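Local coordinates for protein transglutaminase-like enzymes, putative cysteine protease (Cytophaga hutchinsonii, PDB 3ISR) that is probably a cysteine hydrolase of the transglutaminase-like superfamily, perhaps a protease, with a substrate that is not established, at residues V142-I153 with L187-I197; I222-D230 with N285-Q293. One frame throughout, in Å; residues are numbered along the deposited sequence.

Contact 1 of 2, residues V142-I153 with L187-I197; sequences VYSKVLAITDWI and LGIALCRALSI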
loop_
_atom_site.group_PDB
_atom_site.type_symbol
_atom_site.label_atom_id
_atom_site.label_comp_id
_atom_site.label_asym_id
_atom_site.label_seq_id
_atom_site.Cartn_x
_atom_site.Cartn_y
_atom_site.Cartn_z
ATOM N N VAL B 142 -23.691 -11.057 -18.029
ATOM C CA VAL B 142 -23.210 -9.806 -17.474
ATOM C C VAL B 142 -24.036 -9.301 -16.291
ATOM O O VAL B 142 -23.473 -8.939 -15.259
ATOM C CB VAL B 142 -23.077 -8.714 -18.568
ATOM C CG1 VAL B 142 -22.565 -7.422 -17.975
ATOM C CG2 VAL B 142 -22.144 -9.191 -19.694
ATOM N N TYR B 143 -25.361 -9.277 -16.431
ATOM C CA TYR B 143 -26.192 -8.784 -15.342
ATOM C C TYR B 143 -25.963 -9.629 -14.097
ATOM O O TYR B 143 -25.732 -9.095 -13.008
ATOM C CB TYR B 143 -27.681 -8.776 -15.699
ATOM C CG TYR B 143 -28.529 -8.382 -14.503
ATOM C CD1 TYR B 143 -28.689 -7.037 -14.146
ATOM C CD2 TYR B 143 -29.123 -9.354 -13.697
ATOM C CE1 TYR B 143 -29.433 -6.676 -13.029
ATOM C CE2 TYR B 143 -29.869 -9.003 -12.583
ATOM C CZ TYR B 143 -30.022 -7.670 -12.258
ATOM O OH TYR B 143 -30.771 -7.339 -11.160
ATOM N N SER B 144 -26.020 -10.947 -14.260
ATOM C CA SER B 144 -25.805 -11.846 -13.125
ATOM C C SER B 144 -24.417 -11.672 -12.514
ATOM O O SER B 144 -24.243 -11.765 -11.291
ATOM C CB SER B 144 -26.048 -13.295 -13.531
ATOM O OG SER B 144 -27.426 -13.476 -13.794
ATOM N N LYS B 145 -23.435 -11.392 -13.357
ATOM C CA LYS B 145 -22.115 -11.119 -12.854
ATOM C C LYS B 145 -22.081 -9.881 -11.943
ATOM O O LYS B 145 -21.515 -9.931 -10.854
ATOM C CB LYS B 145 -21.152 -10.945 -14.016
ATOM C CG LYS B 145 -19.737 -11.176 -13.622
ATOM C CD LYS B 145 -19.143 -12.242 -14.501
ATOM C CE LYS B 145 -18.663 -11.681 -15.789
ATOM N NZ LYS B 145 -18.383 -12.821 -16.693
ATOM N N VAL B 146 -22.702 -8.783 -12.370
ATOM C CA VAL B 146 -22.706 -7.559 -11.547
ATOM C C VAL B 146 -23.523 -7.745 -10.273
ATOM O O VAL B 146 -23.163 -7.258 -9.191
ATOM C CB VAL B 146 -23.188 -6.314 -12.324
ATOM C CG1 VAL B 146 -23.068 -5.043 -11.447
ATOM C CG2 VAL B 146 -22.360 -6.125 -13.592
ATOM N N LEU B 147 -24.617 -8.480 -10.389
ATOM C CA LEU B 147 -25.422 -8.739 -9.230
ATOM C C LEU B 147 -24.652 -9.594 -8.221
ATOM O O LEU B 147 -24.735 -9.341 -7.013
ATOM C CB LEU B 147 -26.744 -9.405 -9.633
ATOM C CG LEU B 147 -27.736 -9.567 -8.491
ATOM C CD1 LEU B 147 -28.174 -8.204 -7.961
ATOM C CD2 LEU B 147 -28.947 -10.416 -8.959
ATOM N N ALA B 148 -23.886 -10.572 -8.709
ATOM C CA ALA B 148 -23.060 -11.390 -7.823
ATOM C C ALA B 148 -21.975 -10.564 -7.128
ATOM O O ALA B 148 -21.624 -10.836 -5.963
ATOM C CB ALA B 148 -22.424 -12.543 -8.576
ATOM N N ILE B 149 -21.431 -9.588 -7.855
ATOM C CA ILE B 149 -20.448 -8.672 -7.283
ATOM C C ILE B 149 -21.095 -7.915 -6.129
ATOM O O ILE B 149 -20.537 -7.836 -5.024
ATOM C CB ILE B 149 -19.894 -7.685 -8.352
ATOM C CG1 ILE B 149 -18.909 -8.423 -9.263
ATOM C CG2 ILE B 149 -19.192 -6.445 -7.681
ATOM C CD1 ILE B 149 -18.521 -7.643 -10.513
ATOM N N THR B 150 -22.299 -7.408 -6.389
ATOM C CA THR B 150 -23.036 -6.568 -5.459
ATOM C C THR B 150 -23.388 -7.375 -4.219
ATOM O O THR B 150 -23.256 -6.888 -3.086
ATOM C CB THR B 150 -24.301 -6.005 -6.161
ATOM O OG1 THR B 150 -23.884 -5.215 -7.287
ATOM C CG2 THR B 150 -25.097 -5.129 -5.229
ATOM N N ASP B 151 -23.822 -8.614 -4.429
ATOM C CA ASP B 151 -24.174 -9.480 -3.311
ATOM C C ASP B 151 -22.922 -9.902 -2.521
ATOM O O ASP B 151 -22.946 -9.929 -1.282
ATOM C CB ASP B 151 -24.985 -10.699 -3.785
ATOM C CG ASP B 151 -26.405 -10.326 -4.256
ATOM O OD1 ASP B 151 -26.881 -9.191 -3.961
ATOM O OD2 ASP B 151 -27.053 -11.177 -4.924
ATOM N N TRP B 152 -21.831 -10.215 -3.221
ATOM C CA TRP B 152 -20.584 -10.549 -2.528
ATOM C C TRP B 152 -20.159 -9.398 -1.593
ATOM O O TRP B 152 -19.825 -9.631 -0.447
ATOM C CB TRP B 152 -19.452 -10.903 -3.508
ATOM C CG TRP B 152 -18.227 -11.388 -2.789
ATOM C CD1 TRP B 152 -17.916 -12.676 -2.470
ATOM C CD2 TRP B 152 -17.173 -10.570 -2.247
ATOM N NE1 TRP B 152 -16.723 -12.716 -1.782
ATOM C CE2 TRP B 152 -16.256 -11.436 -1.619
ATOM C CE3 TRP B 152 -16.925 -9.189 -2.233
ATOM C CZ2 TRP B 152 -15.087 -10.968 -0.995
ATOM C CZ3 TRP B 152 -15.766 -8.719 -1.603
ATOM C CH2 TRP B 152 -14.869 -9.611 -0.985
ATOM N N ILE B 153 -20.203 -8.160 -2.083
ATOM C CA ILE B 153 -19.805 -7.010 -1.271
ATOM C C ILE B 153 -20.710 -6.888 -0.041
ATOM O O ILE B 153 -20.232 -6.699 1.076
ATOM C CB ILE B 153 -19.814 -5.705 -2.096
ATOM C CG1 ILE B 153 -18.745 -5.787 -3.195
ATOM C CG2 ILE B 153 -19.574 -4.482 -1.192
ATOM C CD1 ILE B 153 -18.850 -4.685 -4.267
ATOM N N LEU B 187 -15.850 -0.111 -4.588
ATOM C CA LEU B 187 -15.480 -1.509 -4.750
ATOM C C LEU B 187 -16.285 -2.258 -5.832
ATOM O O LEU B 187 -15.714 -3.007 -6.628
ATOM C CB LEU B 187 -15.534 -2.245 -3.404
ATOM C CG LEU B 187 -15.098 -3.711 -3.441
ATOM C CD1 LEU B 187 -13.632 -3.808 -3.990
ATOM C CD2 LEU B 187 -15.209 -4.316 -2.026
ATOM N N GLY B 188 -17.583 -2.009 -5.908
ATOM C CA GLY B 188 -18.404 -2.565 -6.997
ATOM C C GLY B 188 -17.877 -2.106 -8.354
ATOM O O GLY B 188 -17.744 -2.907 -9.277
ATOM N N ILE B 189 -17.557 -0.819 -8.461
ATOM C CA ILE B 189 -17.040 -0.254 -9.727
ATOM C C ILE B 189 -15.729 -0.927 -10.097
ATOM O O ILE B 189 -15.552 -1.374 -11.237
ATOM C CB ILE B 189 -16.812 1.264 -9.613
ATOM C CG1 ILE B 189 -18.146 1.999 -9.506
ATOM C CG2 ILE B 189 -16.052 1.792 -10.842
ATOM C CD1 ILE B 189 -18.008 3.386 -8.896
ATOM N N ALA B 190 -14.817 -1.034 -9.132
ATOM C CA ALA B 190 -13.513 -1.625 -9.431
ATOM C C ALA B 190 -13.650 -3.053 -9.906
ATOM O O ALA B 190 -12.994 -3.446 -10.854
ATOM C CB ALA B 190 -12.577 -1.563 -8.210
ATOM N N LEU B 191 -14.480 -3.835 -9.224
ATOM C CA LEU B 191 -14.658 -5.238 -9.598
ATOM C C LEU B 191 -15.333 -5.394 -10.951
ATOM O O LEU B 191 -14.957 -6.270 -11.726
ATOM C CB LEU B 191 -15.397 -6.003 -8.485
ATOM C CG LEU B 191 -14.618 -6.164 -7.164
ATOM C CD1 LEU B 191 -15.557 -6.618 -6.046
ATOM C CD2 LEU B 191 -13.426 -7.149 -7.302
ATOM N N CYS B 192 -16.303 -4.529 -11.264
ATOM C CA CYS B 192 -16.900 -4.533 -12.618
ATOM C C CYS B 192 -15.872 -4.239 -13.695
ATOM O O CYS B 192 -15.762 -4.970 -14.674
ATOM C CB CYS B 192 -17.980 -3.479 -12.747
ATOM S SG CYS B 192 -19.520 -3.913 -11.964
ATOM N N ARG B 193 -15.134 -3.140 -13.532
ATOM C CA ARG B 193 -14.135 -2.794 -14.537
ATOM C C ARG B 193 -13.079 -3.883 -14.680
ATOM O O ARG B 193 -12.555 -4.108 -15.777
ATOM C CB ARG B 193 -13.447 -1.474 -14.193
ATOM C CG ARG B 193 -14.375 -0.283 -14.259
ATOM C CD ARG B 193 -13.587 1.019 -14.091
ATOM N NE ARG B 193 -14.522 2.143 -13.977
ATOM C CZ ARG B 193 -14.308 3.218 -13.237
ATOM N NH1 ARG B 193 -13.149 3.345 -12.570
ATOM N NH2 ARG B 193 -15.253 4.156 -13.157
ATOM N N ALA B 194 -12.756 -4.547 -13.575
ATOM C CA ALA B 194 -11.735 -5.609 -13.603
ATOM C C ALA B 194 -12.176 -6.741 -14.524
ATOM O O ALA B 194 -11.341 -7.471 -15.083
ATOM C CB ALA B 194 -11.492 -6.119 -12.181
ATOM N N LEU B 195 -13.493 -6.882 -14.679
ATOM C CA LEU B 195 -14.110 -7.893 -15.560
ATOM C C LEU B 195 -14.548 -7.337 -16.918
ATOM O O LEU B 195 -15.350 -7.965 -17.625
ATOM C CB LEU B 195 -15.316 -8.554 -14.859
ATOM C CG LEU B 195 -15.000 -9.314 -13.563
ATOM C CD1 LEU B 195 -16.265 -9.528 -12.728
ATOM C CD2 LEU B 195 -14.275 -10.632 -13.849
ATOM N N SER B 196 -14.019 -6.170 -17.286
ATOM C CA SER B 196 -14.335 -5.504 -18.569
ATOM C C SER B 196 -15.808 -5.107 -18.698
ATOM O O SER B 196 -16.391 -5.186 -19.781
ATOM C CB SER B 196 -13.910 -6.351 -19.780
ATOM O OG SER B 196 -12.563 -6.774 -19.647
ATOM N N ILE B 197 -16.405 -4.668 -17.596
ATOM C CA ILE B 197 -17.784 -4.173 -17.625
ATOM C C ILE B 197 -17.711 -2.685 -17.265
ATOM O O ILE B 197 -17.194 -2.344 -16.201
ATOM C CB ILE B 197 -18.660 -4.939 -16.593
ATOM C CG1 ILE B 197 -18.677 -6.431 -16.914
ATOM C CG2 ILE B 197 -20.119 -4.395 -16.546
ATOM C CD1 ILE B 197 -19.155 -7.299 -15.734
#

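Contact 2 of 2, residues I222-D230 with N285-Q293; sequences IGGNWIIFD and NSLKGLSFQ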
loop_
_atom_site.group_PDB
_atom_site.type_symbol
_atom_site.label_atom_id
_atom_site.label_comp_id
_atom_site.label_asym_id
_atom_site.label_seq_id
_atom_site.Cartn_x
_atom_site.Cartn_y
_atom_site.Cartn_z
ATOM N N ILE B 222 -24.900 -2.274 -19.105
ATOM C CA ILE B 222 -25.268 -3.639 -19.449
ATOM C C ILE B 222 -26.349 -3.596 -20.511
ATOM O O ILE B 222 -27.427 -3.024 -20.291
ATOM C CB ILE B 222 -25.848 -4.422 -18.233
ATOM C CG1 ILE B 222 -24.888 -4.385 -17.033
ATOM C CG2 ILE B 222 -26.164 -5.866 -18.645
ATOM C CD1 ILE B 222 -25.516 -4.862 -15.727
ATOM N N GLY B 223 -26.054 -4.194 -21.659
ATOM C CA GLY B 223 -27.022 -4.260 -22.757
ATOM C C GLY B 223 -27.475 -2.891 -23.215
ATOM O O GLY B 223 -28.632 -2.713 -23.592
ATOM N N GLY B 224 -26.572 -1.918 -23.182
ATOM C CA GLY B 224 -26.889 -0.593 -23.710
ATOM C C GLY B 224 -27.528 0.375 -22.718
ATOM O O GLY B 224 -27.881 1.497 -23.079
ATOM N N ASN B 225 -27.645 -0.049 -21.465
ATOM C CA ASN B 225 -28.258 0.770 -20.433
ATOM C C ASN B 225 -27.404 0.818 -19.195
ATOM O O ASN B 225 -26.828 -0.193 -18.821
ATOM C CB ASN B 225 -29.618 0.193 -20.045
ATOM C CG ASN B 225 -30.590 0.181 -21.208
ATOM O OD1 ASN B 225 -31.028 -0.877 -21.649
ATOM N ND2 ASN B 225 -30.921 1.358 -21.719
ATOM N N TRP B 226 -27.382 1.970 -18.525
ATOM C CA TRP B 226 -26.751 2.070 -17.204
ATOM C C TRP B 226 -27.729 1.499 -16.172
ATOM O O TRP B 226 -28.847 2.015 -16.021
ATOM C CB TRP B 226 -26.408 3.528 -16.878
ATOM C CG TRP B 226 -25.284 4.044 -17.668
ATOM C CD1 TRP B 226 -25.350 4.882 -18.747
ATOM C CD2 TRP B 226 -23.889 3.739 -17.475
ATOM N NE1 TRP B 226 -24.076 5.124 -19.234
ATOM C CE2 TRP B 226 -23.167 4.436 -18.468
ATOM C CE3 TRP B 226 -23.187 2.951 -16.548
ATOM C CZ2 TRP B 226 -21.760 4.381 -18.561
ATOM C CZ3 TRP B 226 -21.775 2.884 -16.648
ATOM C CH2 TRP B 226 -21.088 3.592 -17.649
ATOM N N ILE B 227 -27.337 0.406 -15.519
ATOM C CA ILE B 227 -28.194 -0.272 -14.573
ATOM C C ILE B 227 -27.637 0.032 -13.189
ATOM O O ILE B 227 -26.449 -0.170 -12.954
ATOM C CB ILE B 227 -28.185 -1.801 -14.776
ATOM C CG1 ILE B 227 -28.568 -2.199 -16.225
ATOM C CG2 ILE B 227 -29.100 -2.494 -13.748
ATOM C CD1 ILE B 227 -29.971 -1.732 -16.701
ATOM N N ILE B 228 -28.503 0.472 -12.283
ATOM C CA ILE B 228 -28.076 0.861 -10.945
ATOM C C ILE B 228 -27.965 -0.307 -9.963
ATOM O O ILE B 228 -28.781 -1.238 -9.983
ATOM C CB ILE B 228 -28.983 1.987 -10.378
ATOM C CG1 ILE B 228 -28.272 2.667 -9.188
ATOM C CG2 ILE B 228 -30.371 1.465 -10.009
ATOM C CD1 ILE B 228 -28.550 4.155 -9.080
ATOM N N PHE B 229 -26.955 -0.253 -9.093
ATOM C CA PHE B 229 -26.708 -1.309 -8.098
ATOM C C PHE B 229 -26.255 -0.659 -6.803
ATOM O O PHE B 229 -25.598 0.371 -6.832
ATOM C CB PHE B 229 -25.590 -2.244 -8.552
ATOM C CG PHE B 229 -25.953 -3.101 -9.729
ATOM C CD1 PHE B 229 -26.466 -4.378 -9.541
ATOM C CD2 PHE B 229 -25.775 -2.626 -11.028
ATOM C CE1 PHE B 229 -26.808 -5.185 -10.647
ATOM C CE2 PHE B 229 -26.124 -3.412 -12.138
ATOM C CZ PHE B 229 -26.639 -4.692 -11.945
ATOM N N ASP B 230 -26.566 -1.269 -5.667
ATOM C CA ASP B 230 -26.168 -0.686 -4.388
ATOM C C ASP B 230 -25.880 -1.804 -3.416
ATOM O O ASP B 230 -26.798 -2.376 -2.842
ATOM C CB ASP B 230 -27.275 0.240 -3.844
ATOM C CG ASP B 230 -26.964 0.800 -2.468
ATOM O OD1 ASP B 230 -25.846 0.626 -1.950
ATOM O OD2 ASP B 230 -27.870 1.418 -1.865
ATOM N N ASN B 285 -33.037 -13.788 -8.164
ATOM C CA ASN B 285 -33.878 -14.628 -9.025
ATOM C C ASN B 285 -34.834 -13.858 -9.955
ATOM O O ASN B 285 -35.772 -14.432 -10.515
ATOM C CB ASN B 285 -34.662 -15.610 -8.155
ATOM C CG ASN B 285 -33.757 -16.549 -7.377
ATOM O OD1 ASN B 285 -33.000 -17.330 -7.961
ATOM N ND2 ASN B 285 -33.834 -16.479 -6.052
ATOM N N SER B 286 -34.600 -12.557 -10.102
ATOM C CA SER B 286 -35.294 -11.752 -11.101
ATOM C C SER B 286 -34.235 -11.151 -11.999
ATOM O O SER B 286 -33.342 -10.446 -11.521
ATOM C CB SER B 286 -36.126 -10.639 -10.444
ATOM O OG SER B 286 -37.402 -11.118 -10.062
ATOM N N LEU B 287 -34.311 -11.441 -13.290
ATOM C CA LEU B 287 -33.357 -10.876 -14.226
ATOM C C LEU B 287 -33.881 -9.545 -14.763
ATOM O O LEU B 287 -34.220 -9.420 -15.943
ATOM C CB LEU B 287 -33.032 -11.874 -15.341
ATOM C CG LEU B 287 -31.925 -12.917 -15.100
ATOM C CD1 LEU B 287 -30.590 -12.439 -15.667
ATOM C CD2 LEU B 287 -31.774 -13.327 -13.630
ATOM N N LYS B 288 -33.948 -8.560 -13.869
ATOM C CA LYS B 288 -34.482 -7.239 -14.185
ATOM C C LYS B 288 -33.502 -6.169 -13.707
ATOM O O LYS B 288 -32.952 -6.280 -12.622
ATOM C CB LYS B 288 -35.840 -7.048 -13.507
ATOM N N GLY B 289 -33.285 -5.145 -14.523
ATOM C CA GLY B 289 -32.398 -4.047 -14.156
ATOM C C GLY B 289 -33.142 -2.724 -14.081
ATOM O O GLY B 289 -33.914 -2.385 -14.989
ATOM N N LEU B 290 -32.921 -1.971 -13.002
ATOM C CA LEU B 290 -33.480 -0.625 -12.916
ATOM C C LEU B 290 -32.525 0.392 -13.538
ATOM O O LEU B 290 -31.332 0.389 -13.257
ATOM C CB LEU B 290 -33.786 -0.247 -11.464
ATOM C CG LEU B 290 -34.650 1.009 -11.277
ATOM C CD1 LEU B 290 -35.495 0.857 -10.051
ATOM C CD2 LEU B 290 -33.776 2.274 -11.197
ATOM N N SER B 291 -33.072 1.289 -14.357
ATOM C CA SER B 291 -32.269 2.293 -15.058
ATOM C C SER B 291 -32.952 3.647 -15.024
ATOM O O SER B 291 -34.153 3.759 -15.347
ATOM C CB SER B 291 -32.063 1.873 -16.509
ATOM O OG SER B 291 -31.281 2.830 -17.223
ATOM N N PHE B 292 -32.195 4.672 -14.643
ATOM C CA PHE B 292 -32.692 6.040 -14.653
ATOM C C PHE B 292 -32.596 6.720 -16.032
ATOM O O PHE B 292 -31.543 7.196 -16.444
ATOM C CB PHE B 292 -32.050 6.857 -13.523
ATOM C CG PHE B 292 -32.501 6.418 -12.155
ATOM C CD1 PHE B 292 -33.802 6.679 -11.724
ATOM C CD2 PHE B 292 -31.640 5.716 -11.307
ATOM C CE1 PHE B 292 -34.232 6.264 -10.462
ATOM C CE2 PHE B 292 -32.071 5.300 -10.051
ATOM C CZ PHE B 292 -33.366 5.571 -9.632
ATOM N N GLN B 293 -33.735 6.730 -16.735
ATOM C CA GLN B 293 -33.872 7.312 -18.082
ATOM C C GLN B 293 -35.344 7.353 -18.480
ATOM O O GLN B 293 -36.167 6.655 -17.883
ATOM C CB GLN B 293 -33.087 6.505 -19.116
ATOM C CG GLN B 293 -33.292 5.006 -18.992
ATOM C CD GLN B 293 -32.804 4.240 -20.205
ATOM O OE1 GLN B 293 -33.281 4.447 -21.331
ATOM N NE2 GLN B 293 -31.862 3.336 -19.980
HETATM O O HOH W 1 -29.549 3.861 -14.006
#

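Contact 1 of 2, residues V142-I153 with L187-I197
Ile153 pushes its CD1 methyl directly onto the backbone of Gly188, 3.5 Å from Gly188 CA, which is tighter than ordinary carbon contact. Gly188 has no side chain, so the methyl can settle on the bare main chain. With CG1 anti to the carbonyl carbon (chi1 -65°), Ile153 sends CD1 to this spot. Ile153 and Leu187 pass alongside one another, pointing opposite ways, with Ile153 CG1 4.0 Å from Leu187 CD2. One turn back, Ile149 divides its two branches. Its CG2 meets Leu191 CB at 3.9 Å. Its CD1 runs tip to tip into Leu195 CD1, 3.7 Å away, and also lies against Cys192. Val146 turns both methyls to the sulfur of Cys192, and CG1 comes to 3.8 Å from SG. At the start of helix 142-156, Val142 CG1 and Val146 CG2 rest on Ile197 CD1. Lys145 lays its CG on Leu195 CD1, and its bent chain takes NZ to the carbonyl of Ile139. The two helix segments run roughly antiparallel, at 143°, with axes 9.8 Å apart. A Schellman motif with Ser196 at positive phi ends the second helix and brings Ile197 back to the interface. Phe136 and Leu131 of helix 129-136 add to the packing at Ile149 and Leu191, while Phe218 of strand 215-222 touches Val146 and Cys192. No hydrogen bond crosses between the segments. This pair of helices, consistent with the papain-like core expected of this superfamily, is therefore joined by the fit of branched aliphatic side chains and one sulfur.

Contact 2 of 2, residues I222-D230 with N285-Q293
Ile228 and Leu290 run alongside each other in the same direction, with Ile228 CG2 3.7 Å from Leu290 CD2. The other branch of Ile228 is anti to the backbone N (chi1 -163°), and its CD1 meets the edge of the Phe292 ring in plane, 3.8 Å from CE2. Leu290 CD2 sits over one face of that same ring, offset toward the rim. The ring is thus touched on a face by a residue of its own segment and at its edge by the other. One residue earlier on each strand, Ile227 lays CG2 on Gly289 CA at 3.7 Å, where the glycine leaves the main chain bare. The strands cross at 99°, so they do not pair as neighbours in one sheet. Instead, a single backbone bond, Ile228 N to Leu290 O, joins them at 3.0 Å and is nearly straight (169°). Beside it, Ser291 turns OG anti to its backbone N and donates to Trp226 O at 2.8 Å, tilted from the carbonyl plane. A water also donates to Trp226 O and accepts from Phe292 N, bridging the segments. Gln293 NE2 in turn donates to Ser291 OG at 2.9 Å, with the hydroxyl in its amide plane. Its OE1 is held by Lys93. The phenol of Tyr282 bonds both Ile228 O and Leu290 N, bracing the crossing. Strand 225-229 is an outermost strand of the four-stranded sheet that also holds strand 215-222, and strand 288-291 pairs with strand 78-96. A few directed polar bonds flanked by aliphatic contacts thus fasten the C-terminal end of the chain across that edge.

Overall arrangement
Contact 1 is the more deeply buried of the two and joins two helices. Contact 2 is partly buried and joins strands of two different sheets near the chain's C-terminus. Their centres are about 13 Å apart, and helix 142-156 links them. Val146 and Thr150 pack on Phe229, and the hydroxyl of Tyr143 probably hydrogen-bonds the carbonyl of Lys288. Helix 142-156 therefore meets the other helix and the strands at once, with Val146 serving both. The chemistry follows the place. Aliphatic packing without cross-segment hydrogen bonds serves the helical core, whereas main-chain, hydroxyl and water-mediated bonds serve the crossing of the strands.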